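Local coordinates for regulatory protein SWI6 (Saccharomyces cerevisiae, PDB 1SW6) that joins SWI4 or MBP1 in the transcription complexes SBF and MBF, which drive cell-cycle-dependent gene expression in yeast, at residues L135-S140 and E165-A171; S155-Y159 and Y189-C193; P50-V54 and L123-V127. One frame throughout, in Å; residues are numbered along the deposited sequence.

Contact 1 (L135-S140 and E165-A171)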
loop_
_atom_site.group_PDB
_atom_site.type_symbol
_atom_site.label_atom_id
_atom_site.label_comp_id
_atom_site.label_asym_id
_atom_site.label_seq_id
_atom_site.Cartn_x
_atom_site.Cartn_y
_atom_site.Cartn_z
ATOM N N LEU A 135 -1.873 -7.307 11.850
ATOM C CA LEU A 135 -0.597 -8.006 11.736
ATOM C C LEU A 135 0.054 -7.839 10.356
ATOM O O LEU A 135 1.277 -7.719 10.261
ATOM C CB LEU A 135 -0.786 -9.492 12.074
ATOM C CG LEU A 135 0.344 -10.160 12.863
ATOM C CD1 LEU A 135 0.655 -9.372 14.123
ATOM C CD2 LEU A 135 -0.069 -11.584 13.209
ATOM N N HIS A 136 -0.750 -7.827 9.291
ATOM C CA HIS A 136 -0.213 -7.652 7.940
ATOM C C HIS A 136 0.415 -6.268 7.785
ATOM O O HIS A 136 1.509 -6.126 7.236
ATOM C CB HIS A 136 -1.305 -7.778 6.884
ATOM C CG HIS A 136 -1.783 -9.177 6.652
ATOM N ND1 HIS A 136 -2.569 -9.858 7.556
ATOM C CD2 HIS A 136 -1.635 -9.998 5.584
ATOM C CE1 HIS A 136 -2.891 -11.038 7.052
ATOM N NE2 HIS A 136 -2.338 -11.145 5.855
ATOM N N TRP A 137 -0.305 -5.248 8.245
ATOM C CA TRP A 137 0.159 -3.864 8.156
ATOM C C TRP A 137 1.465 -3.663 8.903
ATOM O O TRP A 137 2.427 -3.108 8.361
ATOM C CB TRP A 137 -0.883 -2.912 8.744
ATOM C CG TRP A 137 -1.991 -2.530 7.817
ATOM C CD1 TRP A 137 -2.380 -3.176 6.677
ATOM C CD2 TRP A 137 -2.889 -1.429 7.980
ATOM N NE1 TRP A 137 -3.467 -2.543 6.119
ATOM C CE2 TRP A 137 -3.800 -1.468 6.900
ATOM C CE3 TRP A 137 -3.014 -0.409 8.937
ATOM C CZ2 TRP A 137 -4.824 -0.528 6.749
ATOM C CZ3 TRP A 137 -4.035 0.530 8.786
ATOM C CH2 TRP A 137 -4.924 0.461 7.699
ATOM N N LEU A 138 1.488 -4.119 10.151
ATOM C CA LEU A 138 2.663 -3.972 11.003
ATOM C C LEU A 138 3.874 -4.783 10.558
ATOM O O LEU A 138 5.015 -4.365 10.770
ATOM C CB LEU A 138 2.289 -4.307 12.449
ATOM C CG LEU A 138 1.435 -3.185 13.048
ATOM C CD1 LEU A 138 0.960 -3.530 14.443
ATOM C CD2 LEU A 138 2.273 -1.931 13.090
ATOM N N THR A 139 3.630 -5.931 9.932
ATOM C CA THR A 139 4.720 -6.773 9.450
ATOM C C THR A 139 5.295 -6.176 8.162
ATOM O O THR A 139 6.511 -6.187 7.933
ATOM C CB THR A 139 4.230 -8.216 9.173
ATOM O OG1 THR A 139 3.925 -8.869 10.419
ATOM C CG2 THR A 139 5.299 -9.021 8.428
ATOM N N SER A 140 4.413 -5.638 7.327
ATOM C CA SER A 140 4.830 -5.053 6.058
ATOM C C SER A 140 5.766 -3.871 6.299
ATOM O O SER A 140 6.594 -3.527 5.465
ATOM C CB SER A 140 3.599 -4.576 5.285
ATOM O OG SER A 140 3.948 -4.164 3.975
ATOM N N GLU A 165 -2.862 -14.289 1.268
ATOM C CA GLU A 165 -1.501 -13.968 1.660
ATOM C C GLU A 165 -1.413 -13.725 3.158
ATOM O O GLU A 165 -2.194 -12.956 3.720
ATOM C CB GLU A 165 -1.014 -12.754 0.864
ATOM C CG GLU A 165 -0.699 -13.141 -0.571
ATOM C CD GLU A 165 -0.311 -11.975 -1.462
ATOM O OE1 GLU A 165 0.042 -10.884 -0.941
ATOM O OE2 GLU A 165 -0.350 -12.173 -2.700
ATOM N N SER A 166 -0.474 -14.406 3.805
ATOM C CA SER A 166 -0.277 -14.283 5.253
ATOM C C SER A 166 0.505 -13.022 5.592
ATOM O O SER A 166 0.979 -12.329 4.702
ATOM C CB SER A 166 0.495 -15.488 5.779
ATOM O OG SER A 166 1.816 -15.469 5.263
ATOM N N CYS A 167 0.647 -12.734 6.881
ATOM C CA CYS A 167 1.388 -11.552 7.297
ATOM C C CYS A 167 2.873 -11.708 7.010
ATOM O O CYS A 167 3.547 -10.736 6.687
ATOM C CB CYS A 167 1.162 -11.246 8.789
ATOM S SG CYS A 167 1.560 -12.583 9.927
ATOM N N LEU A 168 3.392 -12.926 7.118
ATOM C CA LEU A 168 4.804 -13.147 6.836
ATOM C C LEU A 168 5.064 -12.885 5.348
ATOM O O LEU A 168 6.136 -12.424 4.973
ATOM C CB LEU A 168 5.220 -14.570 7.215
ATOM C CG LEU A 168 6.684 -14.886 6.899
ATOM C CD1 LEU A 168 7.585 -14.034 7.776
ATOM C CD2 LEU A 168 6.963 -16.380 7.119
ATOM N N VAL A 169 4.076 -13.175 4.503
ATOM C CA VAL A 169 4.208 -12.927 3.066
ATOM C C VAL A 169 4.443 -11.420 2.823
ATOM O O VAL A 169 5.152 -11.033 1.901
ATOM C CB VAL A 169 2.937 -13.420 2.304
ATOM C CG1 VAL A 169 2.929 -12.910 0.848
ATOM C CG2 VAL A 169 2.911 -14.951 2.307
ATOM N N LYS A 170 3.858 -10.573 3.668
ATOM C CA LYS A 170 4.035 -9.127 3.537
ATOM C C LYS A 170 5.481 -8.752 3.820
ATOM O O LYS A 170 6.026 -7.831 3.207
ATOM C CB LYS A 170 3.104 -8.386 4.504
ATOM C CG LYS A 170 1.634 -8.643 4.208
ATOM C CD LYS A 170 1.355 -8.399 2.727
ATOM C CE LYS A 170 0.061 -9.045 2.290
ATOM N NZ LYS A 170 -0.139 -8.874 0.831
ATOM N N ALA A 171 6.105 -9.485 4.736
ATOM C CA ALA A 171 7.498 -9.240 5.077
ATOM C C ALA A 171 8.384 -9.439 3.860
ATOM O O ALA A 171 9.365 -8.711 3.673
ATOM C CB ALA A 171 7.949 -10.185 6.193
HETATM O O HOH W 1 4.489 -5.852 2.131
#
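His136 and Cys167 bring their CA atoms within 4.3 Å where two short helical segments run side by side, with axes 7.8 Å apart at closest and inclined by only 21°. This near-parallel pairing of helix 134-140, in the first ankyrin repeat, with helix 167-173, in the second, is the stacking that builds the ankyrin-repeat domain of SWI6. His136 belongs to the TPLH sequence of the ankyrin consensus and illustrates what its histidine does. With CG placed beside its own backbone N (chi1 -74°), the ring swings across to the start of the next helix, and NE2 donates to Glu165 O at 2.8 Å (158° at the hydrogen). The acceptor lies in the ring plane. ND1 on the other side of the ring is bonded to the hydroxyl of Thr133, so both nitrogens are bonded, which probably fixes the rotation of the ring. One face takes Cys167, whose CB stands 4.2 Å from the centroid of the His136 ring in a CH-pi contact, while SG turns toward the isobutyl end of Leu135.

One turn further on, Thr139 splits its two branches. OG1 turns back to Leu135 O, which it and Thr139 N grip from opposite faces, while the methyl CG2 points across to the neighbouring helix, 3.0 Å from Cys167 O and also against the Ala171 methyl. Lys170 first lays CB and CG along His136 and Ser140, then bends away at chi2 to a salt bridge, NZ to Glu165 OE1 at 2.7 Å, a carboxylate that Lys173 shares. At the far end a water spans the two helices, 2.6 Å from Ser140 OG and donating to Lys170 O at 2.7 Å.

Contact 2 (S155-Y159 and Y189-C193)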
loop_
_atom_site.group_PDB
_atom_site.type_symbol
_atom_site.label_atom_id
_atom_site.label_comp_id
_atom_site.label_asym_id
_atom_site.label_seq_id
_atom_site.Cartn_x
_atom_site.Cartn_y
_atom_site.Cartn_z
ATOM N N SER A 155 -3.404 -11.954 18.452
ATOM C CA SER A 155 -3.473 -11.862 17.004
ATOM C C SER A 155 -3.168 -13.214 16.366
ATOM O O SER A 155 -2.120 -13.814 16.623
ATOM C CB SER A 155 -2.492 -10.811 16.488
ATOM O OG SER A 155 -2.883 -9.515 16.898
ATOM N N ASN A 156 -4.095 -13.683 15.536
ATOM C CA ASN A 156 -3.952 -14.955 14.840
ATOM C C ASN A 156 -3.010 -14.735 13.659
ATOM O O ASN A 156 -3.276 -13.914 12.774
ATOM C CB ASN A 156 -5.316 -15.426 14.340
ATOM C CG ASN A 156 -5.281 -16.825 13.767
ATOM O OD1 ASN A 156 -4.393 -17.171 12.984
ATOM N ND2 ASN A 156 -6.266 -17.642 14.145
ATOM N N ARG A 157 -1.911 -15.473 13.643
ATOM C CA ARG A 157 -0.915 -15.329 12.594
ATOM C C ARG A 157 -1.231 -16.102 11.322
ATOM O O ARG A 157 -0.560 -15.933 10.308
ATOM C CB ARG A 157 0.441 -15.774 13.141
ATOM C CG ARG A 157 0.856 -15.009 14.385
ATOM C CD ARG A 157 1.952 -15.729 15.148
ATOM N NE ARG A 157 1.490 -17.009 15.681
ATOM C CZ ARG A 157 2.204 -17.779 16.492
ATOM N NH1 ARG A 157 3.422 -17.400 16.867
ATOM N NH2 ARG A 157 1.699 -18.926 16.937
ATOM N N LEU A 158 -2.260 -16.938 11.362
ATOM C CA LEU A 158 -2.589 -17.753 10.199
ATOM C C LEU A 158 -3.545 -17.151 9.168
ATOM O O LEU A 158 -3.728 -17.721 8.094
ATOM C CB LEU A 158 -3.137 -19.108 10.669
ATOM C CG LEU A 158 -2.262 -19.954 11.609
ATOM C CD1 LEU A 158 -2.872 -21.348 11.739
ATOM C CD2 LEU A 158 -0.847 -20.068 11.058
ATOM N N TYR A 159 -4.147 -16.007 9.481
ATOM C CA TYR A 159 -5.100 -15.388 8.560
ATOM C C TYR A 159 -4.508 -14.851 7.265
ATOM O O TYR A 159 -3.544 -14.090 7.275
ATOM C CB TYR A 159 -5.856 -14.251 9.257
ATOM C CG TYR A 159 -6.928 -14.705 10.222
ATOM C CD1 TYR A 159 -7.924 -15.592 9.818
ATOM C CD2 TYR A 159 -6.968 -14.224 11.525
ATOM C CE1 TYR A 159 -8.929 -15.987 10.686
ATOM C CE2 TYR A 159 -7.972 -14.612 12.401
ATOM C CZ TYR A 159 -8.946 -15.491 11.974
ATOM O OH TYR A 159 -9.939 -15.886 12.833
ATOM N N TYR A 189 8.787 -15.218 15.722
ATOM C CA TYR A 189 7.372 -15.001 16.018
ATOM C C TYR A 189 6.410 -15.359 14.879
ATOM O O TYR A 189 5.225 -15.591 15.136
ATOM C CB TYR A 189 7.121 -13.546 16.427
ATOM C CG TYR A 189 7.702 -13.189 17.768
ATOM C CD1 TYR A 189 9.073 -12.987 17.923
ATOM C CD2 TYR A 189 6.886 -13.095 18.898
ATOM C CE1 TYR A 189 9.625 -12.702 19.169
ATOM C CE2 TYR A 189 7.423 -12.811 20.151
ATOM C CZ TYR A 189 8.795 -12.616 20.280
ATOM O OH TYR A 189 9.336 -12.342 21.518
ATOM N N LEU A 190 6.896 -15.421 13.639
ATOM C CA LEU A 190 5.993 -15.731 12.520
ATOM C C LEU A 190 6.257 -17.027 11.753
ATOM O O LEU A 190 5.646 -17.248 10.714
ATOM C CB LEU A 190 5.947 -14.562 11.513
ATOM C CG LEU A 190 5.557 -13.149 11.990
ATOM C CD1 LEU A 190 5.259 -12.263 10.777
ATOM C CD2 LEU A 190 4.318 -13.203 12.886
ATOM N N TYR A 191 7.139 -17.888 12.267
ATOM C CA TYR A 191 7.445 -19.157 11.600
ATOM C C TYR A 191 6.209 -20.005 11.284
ATOM O O TYR A 191 6.214 -20.768 10.315
ATOM C CB TYR A 191 8.444 -19.984 12.433
ATOM C CG TYR A 191 7.892 -20.498 13.747
ATOM C CD1 TYR A 191 7.057 -21.615 13.788
ATOM C CD2 TYR A 191 8.167 -19.840 14.935
ATOM C CE1 TYR A 191 6.500 -22.056 14.993
ATOM C CE2 TYR A 191 7.622 -20.265 16.140
ATOM C CZ TYR A 191 6.788 -21.373 16.165
ATOM O OH TYR A 191 6.245 -21.783 17.369
ATOM N N PRO A 192 5.133 -19.899 12.095
ATOM C CA PRO A 192 3.973 -20.727 11.749
ATOM C C PRO A 192 3.460 -20.435 10.338
ATOM O O PRO A 192 2.882 -21.305 9.703
ATOM C CB PRO A 192 2.949 -20.358 12.822
ATOM C CG PRO A 192 3.818 -20.036 14.020
ATOM C CD PRO A 192 4.932 -19.231 13.398
ATOM N N CYS A 193 3.676 -19.212 9.851
ATOM C CA CYS A 193 3.231 -18.827 8.511
ATOM C C CYS A 193 4.014 -19.539 7.408
ATOM O O CYS A 193 3.548 -19.643 6.280
ATOM C CB CYS A 193 3.372 -17.312 8.307
ATOM S SG CYS A 193 2.476 -16.279 9.496
HETATM O O HOH W 2 4.868 -19.582 18.412
#
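Arg157 sets CG beside its own backbone N (chi1 -57°) and bends at chi3 (-65°), which lays its guanidinium against Pro192 and the carbonyl group of Tyr189. The contact joins neighbouring ankyrin repeats: a loop of the first is packed on residues 189-193 of the second. Pro192 CG sits over the centre of one guanidinium face, 3.7 Å from Arg157 CZ, while Tyr189 O is approached at the edge. There Arg157 NH1 donates across 3.1 Å with a bent geometry, the oxygen lying somewhat out of the guanidinium plane. The remaining nitrogens look elsewhere in the chain, NE to a salt bridge with Asp33 and NH2 to Phe30 O, so this largely buried charge is held from several sides and its rotation is probably fixed.

Leu158 also reaches Pro192, lying roughly perpendicular to it with CD2 4.2 Å from Pro192 CB, and Cys193 SG comes within 3.2 Å of Arg157 O. Asn156 shapes the loop through an Asx turn, its OD1 accepting from Leu158 N at 2.7 Å. A water in the guanidinium plane accepts from Arg157 NH1 at 3.0 Å and donates to Tyr191 OH.

Contact 3 (P50-V54 and L123-V127)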
loop_
_atom_site.group_PDB
_atom_site.type_symbol
_atom_site.label_atom_id
_atom_site.label_comp_id
_atom_site.label_asym_id
_atom_site.label_seq_id
_atom_site.Cartn_x
_atom_site.Cartn_y
_atom_site.Cartn_z
ATOM N N PRO A 50 -9.153 -18.331 5.956
ATOM C CA PRO A 50 -9.897 -17.331 5.178
ATOM C C PRO A 50 -10.041 -16.025 5.948
ATOM O O PRO A 50 -10.211 -16.031 7.170
ATOM C CB PRO A 50 -11.241 -18.016 4.935
ATOM C CG PRO A 50 -11.407 -18.864 6.180
ATOM C CD PRO A 50 -10.024 -19.450 6.363
ATOM N N SER A 51 -9.955 -14.906 5.237
ATOM C CA SER A 51 -10.092 -13.609 5.881
ATOM C C SER A 51 -11.410 -13.624 6.640
ATOM O O SER A 51 -12.470 -13.876 6.061
ATOM C CB SER A 51 -10.097 -12.486 4.843
ATOM O OG SER A 51 -10.149 -11.223 5.482
ATOM N N PRO A 52 -11.362 -13.372 7.954
ATOM C CA PRO A 52 -12.591 -13.376 8.748
ATOM C C PRO A 52 -13.623 -12.356 8.270
ATOM O O PRO A 52 -13.285 -11.214 7.951
ATOM C CB PRO A 52 -12.085 -13.104 10.164
ATOM C CG PRO A 52 -10.823 -12.321 9.936
ATOM C CD PRO A 52 -10.192 -13.035 8.783
ATOM N N VAL A 53 -14.879 -12.782 8.192
ATOM C CA VAL A 53 -15.945 -11.885 7.764
ATOM C C VAL A 53 -16.585 -11.298 9.013
ATOM O O VAL A 53 -17.709 -11.640 9.381
ATOM C CB VAL A 53 -17.025 -12.617 6.941
ATOM C CG1 VAL A 53 -18.046 -11.608 6.431
ATOM C CG2 VAL A 53 -16.381 -13.367 5.780
ATOM N N VAL A 54 -15.842 -10.413 9.665
ATOM C CA VAL A 54 -16.301 -9.771 10.882
ATOM C C VAL A 54 -17.680 -9.159 10.737
ATOM O O VAL A 54 -17.963 -8.441 9.778
ATOM C CB VAL A 54 -15.316 -8.686 11.328
ATOM C CG1 VAL A 54 -15.839 -7.982 12.577
ATOM C CG2 VAL A 54 -13.958 -9.322 11.593
ATOM N N LEU A 123 -8.561 -8.135 17.790
ATOM C CA LEU A 123 -7.420 -7.952 16.890
ATOM C C LEU A 123 -7.480 -8.737 15.590
ATOM O O LEU A 123 -6.664 -8.518 14.695
ATOM C CB LEU A 123 -6.120 -8.326 17.606
ATOM C CG LEU A 123 -5.806 -7.621 18.921
ATOM C CD1 LEU A 123 -4.577 -8.252 19.539
ATOM C CD2 LEU A 123 -5.601 -6.138 18.670
ATOM N N ASN A 124 -8.446 -9.639 15.477
ATOM C CA ASN A 124 -8.555 -10.468 14.289
ATOM C C ASN A 124 -9.689 -10.067 13.342
ATOM O O ASN A 124 -10.572 -10.871 13.014
ATOM C CB ASN A 124 -8.679 -11.930 14.730
ATOM C CG ASN A 124 -7.494 -12.375 15.588
ATOM O OD1 ASN A 124 -7.666 -12.871 16.702
ATOM N ND2 ASN A 124 -6.284 -12.188 15.066
ATOM N N ILE A 125 -9.629 -8.816 12.895
ATOM C CA ILE A 125 -10.613 -8.237 11.986
ATOM C C ILE A 125 -9.896 -7.574 10.813
ATOM O O ILE A 125 -8.909 -6.865 11.004
ATOM C CB ILE A 125 -11.432 -7.125 12.688
ATOM C CG1 ILE A 125 -12.149 -7.685 13.913
ATOM C CG2 ILE A 125 -12.408 -6.493 11.707
ATOM C CD1 ILE A 125 -12.852 -6.623 14.735
ATOM N N PRO A 126 -10.373 -7.800 9.581
ATOM C CA PRO A 126 -9.681 -7.142 8.468
ATOM C C PRO A 126 -9.816 -5.631 8.696
ATOM O O PRO A 126 -10.867 -5.155 9.135
ATOM C CB PRO A 126 -10.452 -7.629 7.245
ATOM C CG PRO A 126 -10.903 -9.006 7.668
ATOM C CD PRO A 126 -11.360 -8.779 9.094
ATOM N N VAL A 127 -8.756 -4.882 8.410
ATOM C CA VAL A 127 -8.766 -3.441 8.631
ATOM C C VAL A 127 -8.883 -2.607 7.356
ATOM O O VAL A 127 -9.042 -1.388 7.409
ATOM C CB VAL A 127 -7.510 -3.029 9.442
ATOM C CG1 VAL A 127 -7.286 -1.533 9.389
ATOM C CG2 VAL A 127 -7.685 -3.468 10.879
#
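Val54 pushes its CG2 methyl into the branch point of Ile125, the one side chain set across the other. The packing is closer than normal van der Waals contact: Val54 CG2 stands 3.2 Å from Ile125 CG2, a value to be read with caution, and 3.4 Å from Ile125 CG1. CG1 of Val54 is anti to the backbone N (chi1 178°), which puts CG2 beside that N and against Ile125; CG2 reaches Pro126 CD at 3.6 Å as well. Val54 CG1 lies about equally far from CG2 and CD1 of Ile125. With an alanine in place of Ile125, Val54 CG2 would probably keep only CB of that side chain and Pro126 CD as close neighbours, and a gap would be likely to open toward Leu63 of helix 57-71.

Two prolines carry the rest of the contact. The rings of Pro52 and Pro126 lie alongside one another, running opposite ways, with Pro52 CG 3.7 Å from Pro126 CD and 3.4 Å from Asn124 O. Ser51 adds its OG at 3.2 Å from Pro126 CG. No hydrogen bond crosses between the segments.

This is plain packing of two irregular loops, one before helix 57-71 and one before helix 134-140 of the ankyrin domain. With it goes an inverse gamma turn centred on Val53, with a weak Val54 N to Pro52 O bond: Pro52 and Val54 face the other loop and Val53 points away.

How the contacts relate
Along the chain contact 3 closes before the other two open, whereas contacts 1 and 2 interleave, each joining the first ankyrin repeat to the second. Their centres lie 9 Å apart and they touch directly, through Leu135 against Arg157, Thr139 against Leu190 and Leu168 against Cys193, so helices and connecting loop form one continuous repeat interface near the centre of the folded chain. Contact 3 is closer to the surface, its centre about 14 Å from the centre of each, and reaches them through Val127 on Trp137 and Leu123 on Ser155. It thus packs the two loops before helices 57-71 and 134-140 onto the same part of the ankyrin domain.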